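PDB 3QLI: coenzyme A transferase from Yersinia pestis, which probably transfers coenzyme A between acyl-CoA thioesters and carboxylic acids such as acetate. Local coordinates for residues E76-A81 / P208-P213; T294-M297 / E301-E304; A53-L58 / T143-V148. All coordinates share one frame; numbering follows the deposited sequence.

Contact 1 of 3, residues E76-A81 / P208-P213; sequences ETAKIA and PLIEMP
Ile210 lies across the start of helix 79-83 and meets Ala78, Lys79 and Ile80. Its CD1 methyl touches the first turn of the helix. Ile210 CD1 sits 3.7 Å from Lys79 N and 3.8 Å from Lys79 CB. Ala78 CB is a little farther, 4.1 Å from Ile210 CD1. Ile80 CD1 meets the base of Ile210, 4.1 Å from Ile210 CB and from the Ile210 CG2 branch. The two isoleucine side chains run past each other in opposite senses. Ile210 reaches this far because its CG1 arm is extended, with chi1 at -164° and chi2 at -178°.

Toward Ile210, Lys79 offers its backbone N and CB. The rest of the side chain leads away, and NZ forms a salt bridge with Asp83 in the next turn of the helix. Ala78 is the N-cap residue, and Glu50 makes weak hydrogen bonds to the N atoms of Ala78 and Ala81. Ile80 also touches Pro52 and Leu55 of helix 52-63. Glu76, a CoA-binding residue, lies three residues before the helix.

The contact is partly buried. Side chain to side chain it is apolar, and it rests on van der Waals packing. The Ile210 methyl also lies against the backbone N at the helix start. The polar end of Lys79 turns to Asp83 instead.

Contact 2 of 3, residues T294-M297 / E301-E304; sequences TFAM and EMYE
Met297 and Tyr303 are the closest pair along the backbone, with CA atoms 8.1 Å apart, where the chain leaves the short strand 295-296 and turns into helix 300-306. Met302 reaches back from the helix and touches both Ala296 and Met297. Met302 CE lies 4.0 Å from Ala296 CB and 3.4 Å from the carbonyl O of Met297. The sulfur is near the same oxygen, with Met302 SD to Met297 O at 3.7 Å. Met302 leaves the helix with CG anti to its backbone N, chi1 -178°, and the bend at chi3, 82°, brings CE against the Met297 carbonyl.

Tyr303 comes in beside it. Tyr303 OH is 3.8 Å from Met297 CA. Ala296 O lies at the edge of the ring, near its plane, 4.3 Å from Tyr303 CE1. The hydroxyl's polar partners lie beyond the two segments: it is hydrogen-bonded to Ile210 O and Gly298 N. The Met297 side chain starts away from the helix and lies about 4 Å from the side chains of Glu76 and Val242, both CoA-binding residues. Pro268 and Val271 of helix 268-276 pack on Met302.

All four touching residues are buried. The Met302 methyl packs on a carbonyl by van der Waals contact, without a hydrogen bond. The polar link is made by Tyr303 OH, which ties the turn to Ile210.

Contact 3 of 3, residues A53-L58 / T143-V148; sequences ALLKAL and TFMHTV
Met145 projects from strand 143-148 into a group of three leucines on helix 52-63. The methyl at its end is the common point: Met145 CE is 3.7 Å from Leu55 CD2, 3.9 Å from Leu54 CB and 4.2 Å from Leu58 CD2. All three leucine side chains cross the methionine obliquely, none of them lying along it.

Leu54 touches Met145 at CB, SD and CE. Leu54 CB is 4.0 Å from Met145 SD, and the Leu54 CD1 branch goes farther in, to 4.0 Å from Met145 CB. Leu55 and Leu58 each touch only the methyl, through one branch. They reach it by different routes. Leu55 has CG beside its backbone N, chi1 -68°, while Leu58 has CG anti to that N, chi1 -177°. Met145 is bent at chi3, and its CE ends among the three leucines.

His146, next along the strand, starts away from the helix. His146 ND1 donates a hydrogen bond of 2.7 Å to Thr147 O, entering from above the carbonyl plane but close to the plane of the imidazole ring. Thr147 OG1 is bound to Ala49 O in the loop before the helix. At the start of the helix, Glu179 accepts hydrogen bonds from the N atoms of Ala53 and Leu54. Leu42 also packs on Met145, from the neighbouring strand 41-44.

The segments of helix and strand run at 141° to each other, with 9.6 Å between their axes. The strand is inside a parallel six-stranded sheet, with 41-44 on one side and 175-180 on the other. This is the apolar helix-on-sheet packing of an open alpha/beta domain, the Rossmann-like N-terminal part of the CoA-transferase family.

Overall arrangement
Contact 3 lies farthest from the centre of the chain, yet it is fully buried, because it joins a helix to a central strand of the N-terminal sheet. Contact 2 is also buried, but it is local, joining a strand to the helix that soon follows. Contact 1 is partly open to solvent and joins a helix start to a loop. Contact 3 lies on helix 52-63, which contact 1 also reaches, with Ile80 CG2 4.1 Å from Leu55 CD1. Contacts 1 and 2 share a probable hydrogen bond, Tyr303 to Ile210. Contacts 2 and 3 do not touch. Contacts 1 and 3 are packed largely by aliphatic side chains, while contact 2 sets a methionine and a tyrosine against backbone carbonyls.

Contact 1 of 3, residues E76-A81 / P208-P213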
loop_
_atom_site.group_PDB
_atom_site.type_symbol
_atom_site.label_atom_id
_atom_site.label_comp_id
_atom_site.label_asym_id
_atom_site.label_seq_id
_atom_site.Cartn_x
_atom_site.Cartn_y
_atom_site.Cartn_z
ATOM N N GLU A 76 -12.883 14.116 7.278
ATOM C CA GLU A 76 -14.346 14.013 7.177
ATOM C C GLU A 76 -15.189 15.232 7.571
ATOM O O GLU A 76 -15.947 15.183 8.536
ATOM C CB GLU A 76 -14.848 12.762 7.902
ATOM C CG GLU A 76 -16.121 12.177 7.309
ATOM C CD GLU A 76 -15.987 11.845 5.833
ATOM O OE1 GLU A 76 -14.876 11.486 5.394
ATOM O OE2 GLU A 76 -17.000 11.940 5.109
ATOM N N THR A 77 -15.033 16.323 6.830
ATOM C CA THR A 77 -15.753 17.566 7.093
ATOM C C THR A 77 -17.278 17.467 6.995
ATOM O O THR A 77 -17.821 16.718 6.186
ATOM C CB THR A 77 -15.313 18.671 6.113
ATOM O OG1 THR A 77 -13.950 18.461 5.731
ATOM C CG2 THR A 77 -15.459 20.042 6.751
ATOM N N ALA A 78 -17.953 18.242 7.839
ATOM C CA ALA A 78 -19.409 18.301 7.890
ATOM C C ALA A 78 -19.848 19.761 7.804
ATOM O O ALA A 78 -19.054 20.664 8.059
ATOM C CB ALA A 78 -19.925 17.668 9.165
ATOM N N LYS A 79 -21.127 19.976 7.537
ATOM C CA LYS A 79 -21.661 21.316 7.363
ATOM C C LYS A 79 -21.371 22.164 8.589
ATOM O O LYS A 79 -21.202 23.377 8.476
ATOM C CB LYS A 79 -23.168 21.265 7.104
ATOM C CG LYS A 79 -23.792 22.617 6.813
ATOM C CD LYS A 79 -25.214 22.471 6.296
ATOM C CE LYS A 79 -25.893 23.825 6.165
ATOM N NZ LYS A 79 -25.051 24.797 5.420
ATOM N N ILE A 80 -21.306 21.541 9.757
ATOM C CA ILE A 80 -21.034 22.307 10.958
ATOM C C ILE A 80 -19.691 23.018 10.810
ATOM O O ILE A 80 -19.585 24.205 11.104
ATOM C CB ILE A 80 -20.936 21.376 12.180
ATOM C CG1 ILE A 80 -22.257 20.635 12.401
ATOM C CG2 ILE A 80 -20.525 22.155 13.419
ATOM C CD1 ILE A 80 -22.098 19.318 13.128
ATOM N N ALA A 81 -18.672 22.301 10.343
ATOM C CA ALA A 81 -17.357 22.902 10.125
ATOM C C ALA A 81 -17.327 23.924 8.983
ATOM O O ALA A 81 -16.727 24.990 9.102
ATOM C CB ALA A 81 -16.303 21.825 9.905
ATOM N N PRO A 208 -29.641 17.741 17.723
ATOM C CA PRO A 208 -29.504 16.467 17.013
ATOM C C PRO A 208 -28.190 16.408 16.235
ATOM O O PRO A 208 -27.686 17.435 15.780
ATOM C CB PRO A 208 -30.702 16.468 16.065
ATOM C CG PRO A 208 -31.738 17.323 16.796
ATOM C CD PRO A 208 -30.930 18.408 17.453
ATOM N N LEU A 209 -27.637 15.211 16.083
ATOM C CA LEU A 209 -26.402 15.057 15.321
ATOM C C LEU A 209 -26.656 15.306 13.837
ATOM O O LEU A 209 -27.741 15.030 13.340
ATOM C CB LEU A 209 -25.844 13.644 15.505
ATOM C CG LEU A 209 -25.484 13.206 16.925
ATOM C CD1 LEU A 209 -24.849 11.808 16.903
ATOM C CD2 LEU A 209 -24.570 14.200 17.611
ATOM N N ILE A 210 -25.658 15.813 13.122
ATOM C CA ILE A 210 -25.807 15.998 11.683
ATOM C C ILE A 210 -25.933 14.649 10.985
ATOM O O ILE A 210 -25.311 13.656 11.381
ATOM C CB ILE A 210 -24.645 16.807 11.058
ATOM C CG1 ILE A 210 -25.045 17.313 9.669
ATOM C CG2 ILE A 210 -23.347 15.981 11.007
ATOM C CD1 ILE A 210 -23.949 18.083 8.950
ATOM N N GLU A 211 -26.744 14.620 9.938
ATOM C CA GLU A 211 -27.058 13.366 9.281
ATOM C C GLU A 211 -26.390 13.287 7.935
ATOM O O GLU A 211 -26.184 14.297 7.269
ATOM C CB GLU A 211 -28.568 13.223 9.110
ATOM C CG GLU A 211 -29.318 13.120 10.417
ATOM C CD GLU A 211 -30.773 12.780 10.209
ATOM O OE1 GLU A 211 -31.291 13.050 9.109
ATOM O OE2 GLU A 211 -31.398 12.240 11.142
ATOM N N MET A 212 -26.039 12.074 7.542
ATOM C CA MET A 212 -25.676 11.823 6.172
ATOM C C MET A 212 -26.993 11.846 5.411
ATOM O O MET A 212 -27.935 11.144 5.788
ATOM C CB MET A 212 -25.017 10.453 6.075
ATOM C CG MET A 212 -24.408 10.136 4.745
ATOM S SD MET A 212 -23.396 8.661 4.922
ATOM C CE MET A 212 -24.597 7.452 5.493
ATOM N N PRO A 213 -27.085 12.672 4.360
ATOM C CA PRO A 213 -28.318 12.715 3.563
ATOM C C PRO A 213 -28.608 11.361 2.923
ATOM O O PRO A 213 -27.683 10.707 2.442
ATOM C CB PRO A 213 -27.999 13.748 2.475
ATOM C CG PRO A 213 -26.496 13.759 2.392
ATOM C CD PRO A 213 -26.039 13.553 3.810
#

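Contact 2 of 3, residues T294-M297 / E301-E304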
loop_
_atom_site.group_PDB
_atom_site.type_symbol
_atom_site.label_atom_id
_atom_site.label_comp_id
_atom_site.label_asym_id
_atom_site.label_seq_id
_atom_site.Cartn_x
_atom_site.Cartn_y
_atom_site.Cartn_z
ATOM N N THR A 294 -14.665 2.253 13.193
ATOM C CA THR A 294 -13.822 3.333 13.711
ATOM C C THR A 294 -14.513 4.705 13.756
ATOM O O THR A 294 -14.184 5.529 14.603
ATOM C CB THR A 294 -12.441 3.408 13.010
ATOM O OG1 THR A 294 -11.485 3.969 13.917
ATOM C CG2 THR A 294 -12.487 4.238 11.723
ATOM N N PHE A 295 -15.469 4.945 12.864
ATOM C CA PHE A 295 -16.399 6.066 13.042
ATOM C C PHE A 295 -17.735 5.754 12.348
ATOM O O PHE A 295 -17.811 4.861 11.489
ATOM C CB PHE A 295 -15.769 7.415 12.621
ATOM C CG PHE A 295 -15.761 7.668 11.130
ATOM C CD1 PHE A 295 -16.691 8.531 10.559
ATOM C CD2 PHE A 295 -14.823 7.060 10.305
ATOM C CE1 PHE A 295 -16.697 8.778 9.192
ATOM C CE2 PHE A 295 -14.813 7.307 8.934
ATOM C CZ PHE A 295 -15.747 8.168 8.377
ATOM N N ALA A 296 -18.790 6.461 12.751
ATOM C CA ALA A 296 -20.138 6.166 12.262
ATOM C C ALA A 296 -20.774 7.386 11.613
ATOM O O ALA A 296 -20.619 8.500 12.100
ATOM C CB ALA A 296 -21.007 5.689 13.401
ATOM N N MET A 297 -21.516 7.158 10.531
ATOM C CA MET A 297 -22.272 8.218 9.857
ATOM C C MET A 297 -23.620 7.641 9.489
ATOM O O MET A 297 -23.699 6.489 9.116
ATOM C CB MET A 297 -21.556 8.669 8.575
ATOM C CG MET A 297 -20.194 9.345 8.818
ATOM S SD MET A 297 -19.538 10.153 7.334
ATOM C CE MET A 297 -19.048 8.774 6.336
ATOM N N GLU A 301 -32.061 7.693 13.565
ATOM C CA GLU A 301 -32.475 6.358 13.971
ATOM C C GLU A 301 -31.265 5.463 14.225
ATOM O O GLU A 301 -31.252 4.683 15.174
ATOM C CB GLU A 301 -33.375 5.721 12.914
ATOM C CG GLU A 301 -33.387 4.210 12.987
ATOM C CD GLU A 301 -34.590 3.592 12.299
ATOM O OE1 GLU A 301 -34.531 3.374 11.066
ATOM O OE2 GLU A 301 -35.589 3.317 12.999
ATOM N N MET A 302 -30.252 5.564 13.372
ATOM C CA MET A 302 -29.054 4.756 13.562
ATOM C C MET A 302 -28.258 5.239 14.773
ATOM O O MET A 302 -27.757 4.434 15.558
ATOM C CB MET A 302 -28.158 4.777 12.321
ATOM C CG MET A 302 -26.933 3.891 12.481
ATOM S SD MET A 302 -25.596 4.296 11.344
ATOM C CE MET A 302 -24.854 5.668 12.215
ATOM N N TYR A 303 -28.121 6.556 14.921
ATOM C CA TYR A 303 -27.382 7.094 16.062
ATOM C C TYR A 303 -27.990 6.655 17.407
ATOM O O TYR A 303 -27.261 6.279 18.340
ATOM C CB TYR A 303 -27.304 8.626 15.998
ATOM C CG TYR A 303 -26.572 9.200 14.796
ATOM C CD1 TYR A 303 -25.346 8.687 14.386
ATOM C CD2 TYR A 303 -27.104 10.278 14.083
ATOM C CE1 TYR A 303 -24.670 9.227 13.291
ATOM C CE2 TYR A 303 -26.441 10.819 12.983
ATOM C CZ TYR A 303 -25.225 10.290 12.594
ATOM O OH TYR A 303 -24.556 10.832 11.516
ATOM N N GLU A 304 -29.316 6.725 17.516
ATOM C CA GLU A 304 -30.004 6.329 18.745
ATOM C C GLU A 304 -29.757 4.861 19.059
ATOM O O GLU A 304 -29.566 4.476 20.220
ATOM C CB GLU A 304 -31.507 6.599 18.639
ATOM C CG GLU A 304 -31.864 8.079 18.597
ATOM C CD GLU A 304 -33.308 8.339 18.168
ATOM O OE1 GLU A 304 -33.767 9.495 18.313
ATOM O OE2 GLU A 304 -33.980 7.396 17.679
#

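Contact 3 of 3, residues A53-L58 / T143-V148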
loop_
_atom_site.group_PDB
_atom_site.type_symbol
_atom_site.label_atom_id
_atom_site.label_comp_id
_atom_site.label_asym_id
_atom_site.label_seq_id
_atom_site.Cartn_x
_atom_site.Cartn_y
_atom_site.Cartn_z
ATOM N N ALA A 53 -21.124 24.158 18.864
ATOM C CA ALA A 53 -21.063 25.351 19.707
ATOM C C ALA A 53 -19.625 25.852 19.863
ATOM O O ALA A 53 -19.359 27.063 19.829
ATOM C CB ALA A 53 -21.712 25.093 21.069
ATOM N N LEU A 54 -18.697 24.913 20.021
ATOM C CA LEU A 54 -17.277 25.251 20.138
ATOM C C LEU A 54 -16.769 25.831 18.825
ATOM O O LEU A 54 -16.021 26.804 18.825
ATOM C CB LEU A 54 -16.444 24.017 20.536
ATOM C CG LEU A 54 -16.664 23.507 21.964
ATOM C CD1 LEU A 54 -15.918 22.181 22.209
ATOM C CD2 LEU A 54 -16.233 24.556 23.000
ATOM N N LEU A 55 -17.172 25.244 17.708
ATOM C CA LEU A 55 -16.711 25.734 16.410
ATOM C C LEU A 55 -17.313 27.103 16.064
ATOM O O LEU A 55 -16.646 27.944 15.456
ATOM C CB LEU A 55 -16.997 24.718 15.306
ATOM C CG LEU A 55 -16.157 23.440 15.448
ATOM C CD1 LEU A 55 -16.536 22.451 14.359
ATOM C CD2 LEU A 55 -14.653 23.730 15.413
ATOM N N LYS A 56 -18.564 27.329 16.454
ATOM C CA LYS A 56 -19.139 28.661 16.260
ATOM C C LYS A 56 -18.365 29.693 17.076
ATOM O O LYS A 56 -18.038 30.781 16.577
ATOM C CB LYS A 56 -20.625 28.685 16.632
ATOM C CG LYS A 56 -21.257 30.072 16.530
ATOM C CD LYS A 56 -22.729 30.025 16.921
ATOM C CE LYS A 56 -23.331 31.422 16.959
ATOM N NZ LYS A 56 -23.695 31.898 15.597
ATOM N N ALA A 57 -18.063 29.358 18.329
ATOM C CA ALA A 57 -17.348 30.287 19.204
ATOM C C ALA A 57 -15.921 30.572 18.693
ATOM O O ALA A 57 -15.420 31.698 18.770
ATOM C CB ALA A 57 -17.318 29.754 20.641
ATOM N N LEU A 58 -15.264 29.549 18.165
ATOM C CA LEU A 58 -13.939 29.746 17.600
ATOM C C LEU A 58 -14.009 30.642 16.359
ATOM O O LEU A 58 -13.192 31.545 16.196
ATOM C CB LEU A 58 -13.289 28.395 17.268
ATOM C CG LEU A 58 -11.858 28.410 16.723
ATOM C CD1 LEU A 58 -10.909 29.269 17.615
ATOM C CD2 LEU A 58 -11.347 26.961 16.582
ATOM N N THR A 143 -4.691 21.714 20.846
ATOM C CA THR A 143 -6.075 21.666 21.329
ATOM C C THR A 143 -6.878 20.690 20.495
ATOM O O THR A 143 -6.809 20.713 19.259
ATOM C CB THR A 143 -6.776 23.045 21.234
ATOM O OG1 THR A 143 -6.027 24.023 21.965
ATOM C CG2 THR A 143 -8.188 22.958 21.830
ATOM N N PHE A 144 -7.621 19.820 21.177
ATOM C CA PHE A 144 -8.543 18.910 20.513
ATOM C C PHE A 144 -9.966 19.146 21.033
ATOM O O PHE A 144 -10.163 19.293 22.243
ATOM C CB PHE A 144 -8.124 17.452 20.744
ATOM C CG PHE A 144 -8.874 16.477 19.884
ATOM C CD1 PHE A 144 -8.689 16.471 18.507
ATOM C CD2 PHE A 144 -9.774 15.577 20.446
ATOM C CE1 PHE A 144 -9.380 15.586 17.700
ATOM C CE2 PHE A 144 -10.487 14.686 19.631
ATOM C CZ PHE A 144 -10.290 14.688 18.270
ATOM N N MET A 145 -10.939 19.212 20.118
ATOM C CA MET A 145 -12.343 19.436 20.485
ATOM C C MET A 145 -13.214 18.342 19.863
ATOM O O MET A 145 -13.048 18.005 18.690
ATOM C CB MET A 145 -12.808 20.836 20.018
ATOM C CG MET A 145 -11.775 21.935 20.333
ATOM S SD MET A 145 -12.448 23.623 20.391
ATOM C CE MET A 145 -12.982 23.769 18.691
ATOM N N HIS A 146 -14.147 17.800 20.642
ATOM C CA HIS A 146 -14.964 16.661 20.195
ATOM C C HIS A 146 -16.290 16.697 20.975
ATOM O O HIS A 146 -16.296 16.984 22.181
ATOM C CB HIS A 146 -14.190 15.361 20.487
ATOM C CG HIS A 146 -14.637 14.153 19.706
ATOM N ND1 HIS A 146 -15.812 13.473 19.968
ATOM C CD2 HIS A 146 -14.010 13.447 18.734
ATOM C CE1 HIS A 146 -15.905 12.427 19.158
ATOM N NE2 HIS A 146 -14.825 12.390 18.397
ATOM N N THR A 147 -17.399 16.431 20.291
ATOM C CA THR A 147 -18.706 16.244 20.949
ATOM C C THR A 147 -18.739 14.886 21.666
ATOM O O THR A 147 -18.255 13.881 21.128
ATOM C CB THR A 147 -19.838 16.305 19.901
ATOM O OG1 THR A 147 -19.786 17.572 19.220
ATOM C CG2 THR A 147 -21.231 16.084 20.530
ATOM N N VAL A 148 -19.274 14.859 22.884
ATOM C CA VAL A 148 -19.287 13.629 23.678
ATOM C C VAL A 148 -20.660 13.414 24.271
ATOM O O VAL A 148 -21.460 14.336 24.341
ATOM C CB VAL A 148 -18.265 13.663 24.826
ATOM C CG1 VAL A 148 -16.838 13.826 24.271
ATOM C CG2 VAL A 148 -18.611 14.763 25.827
#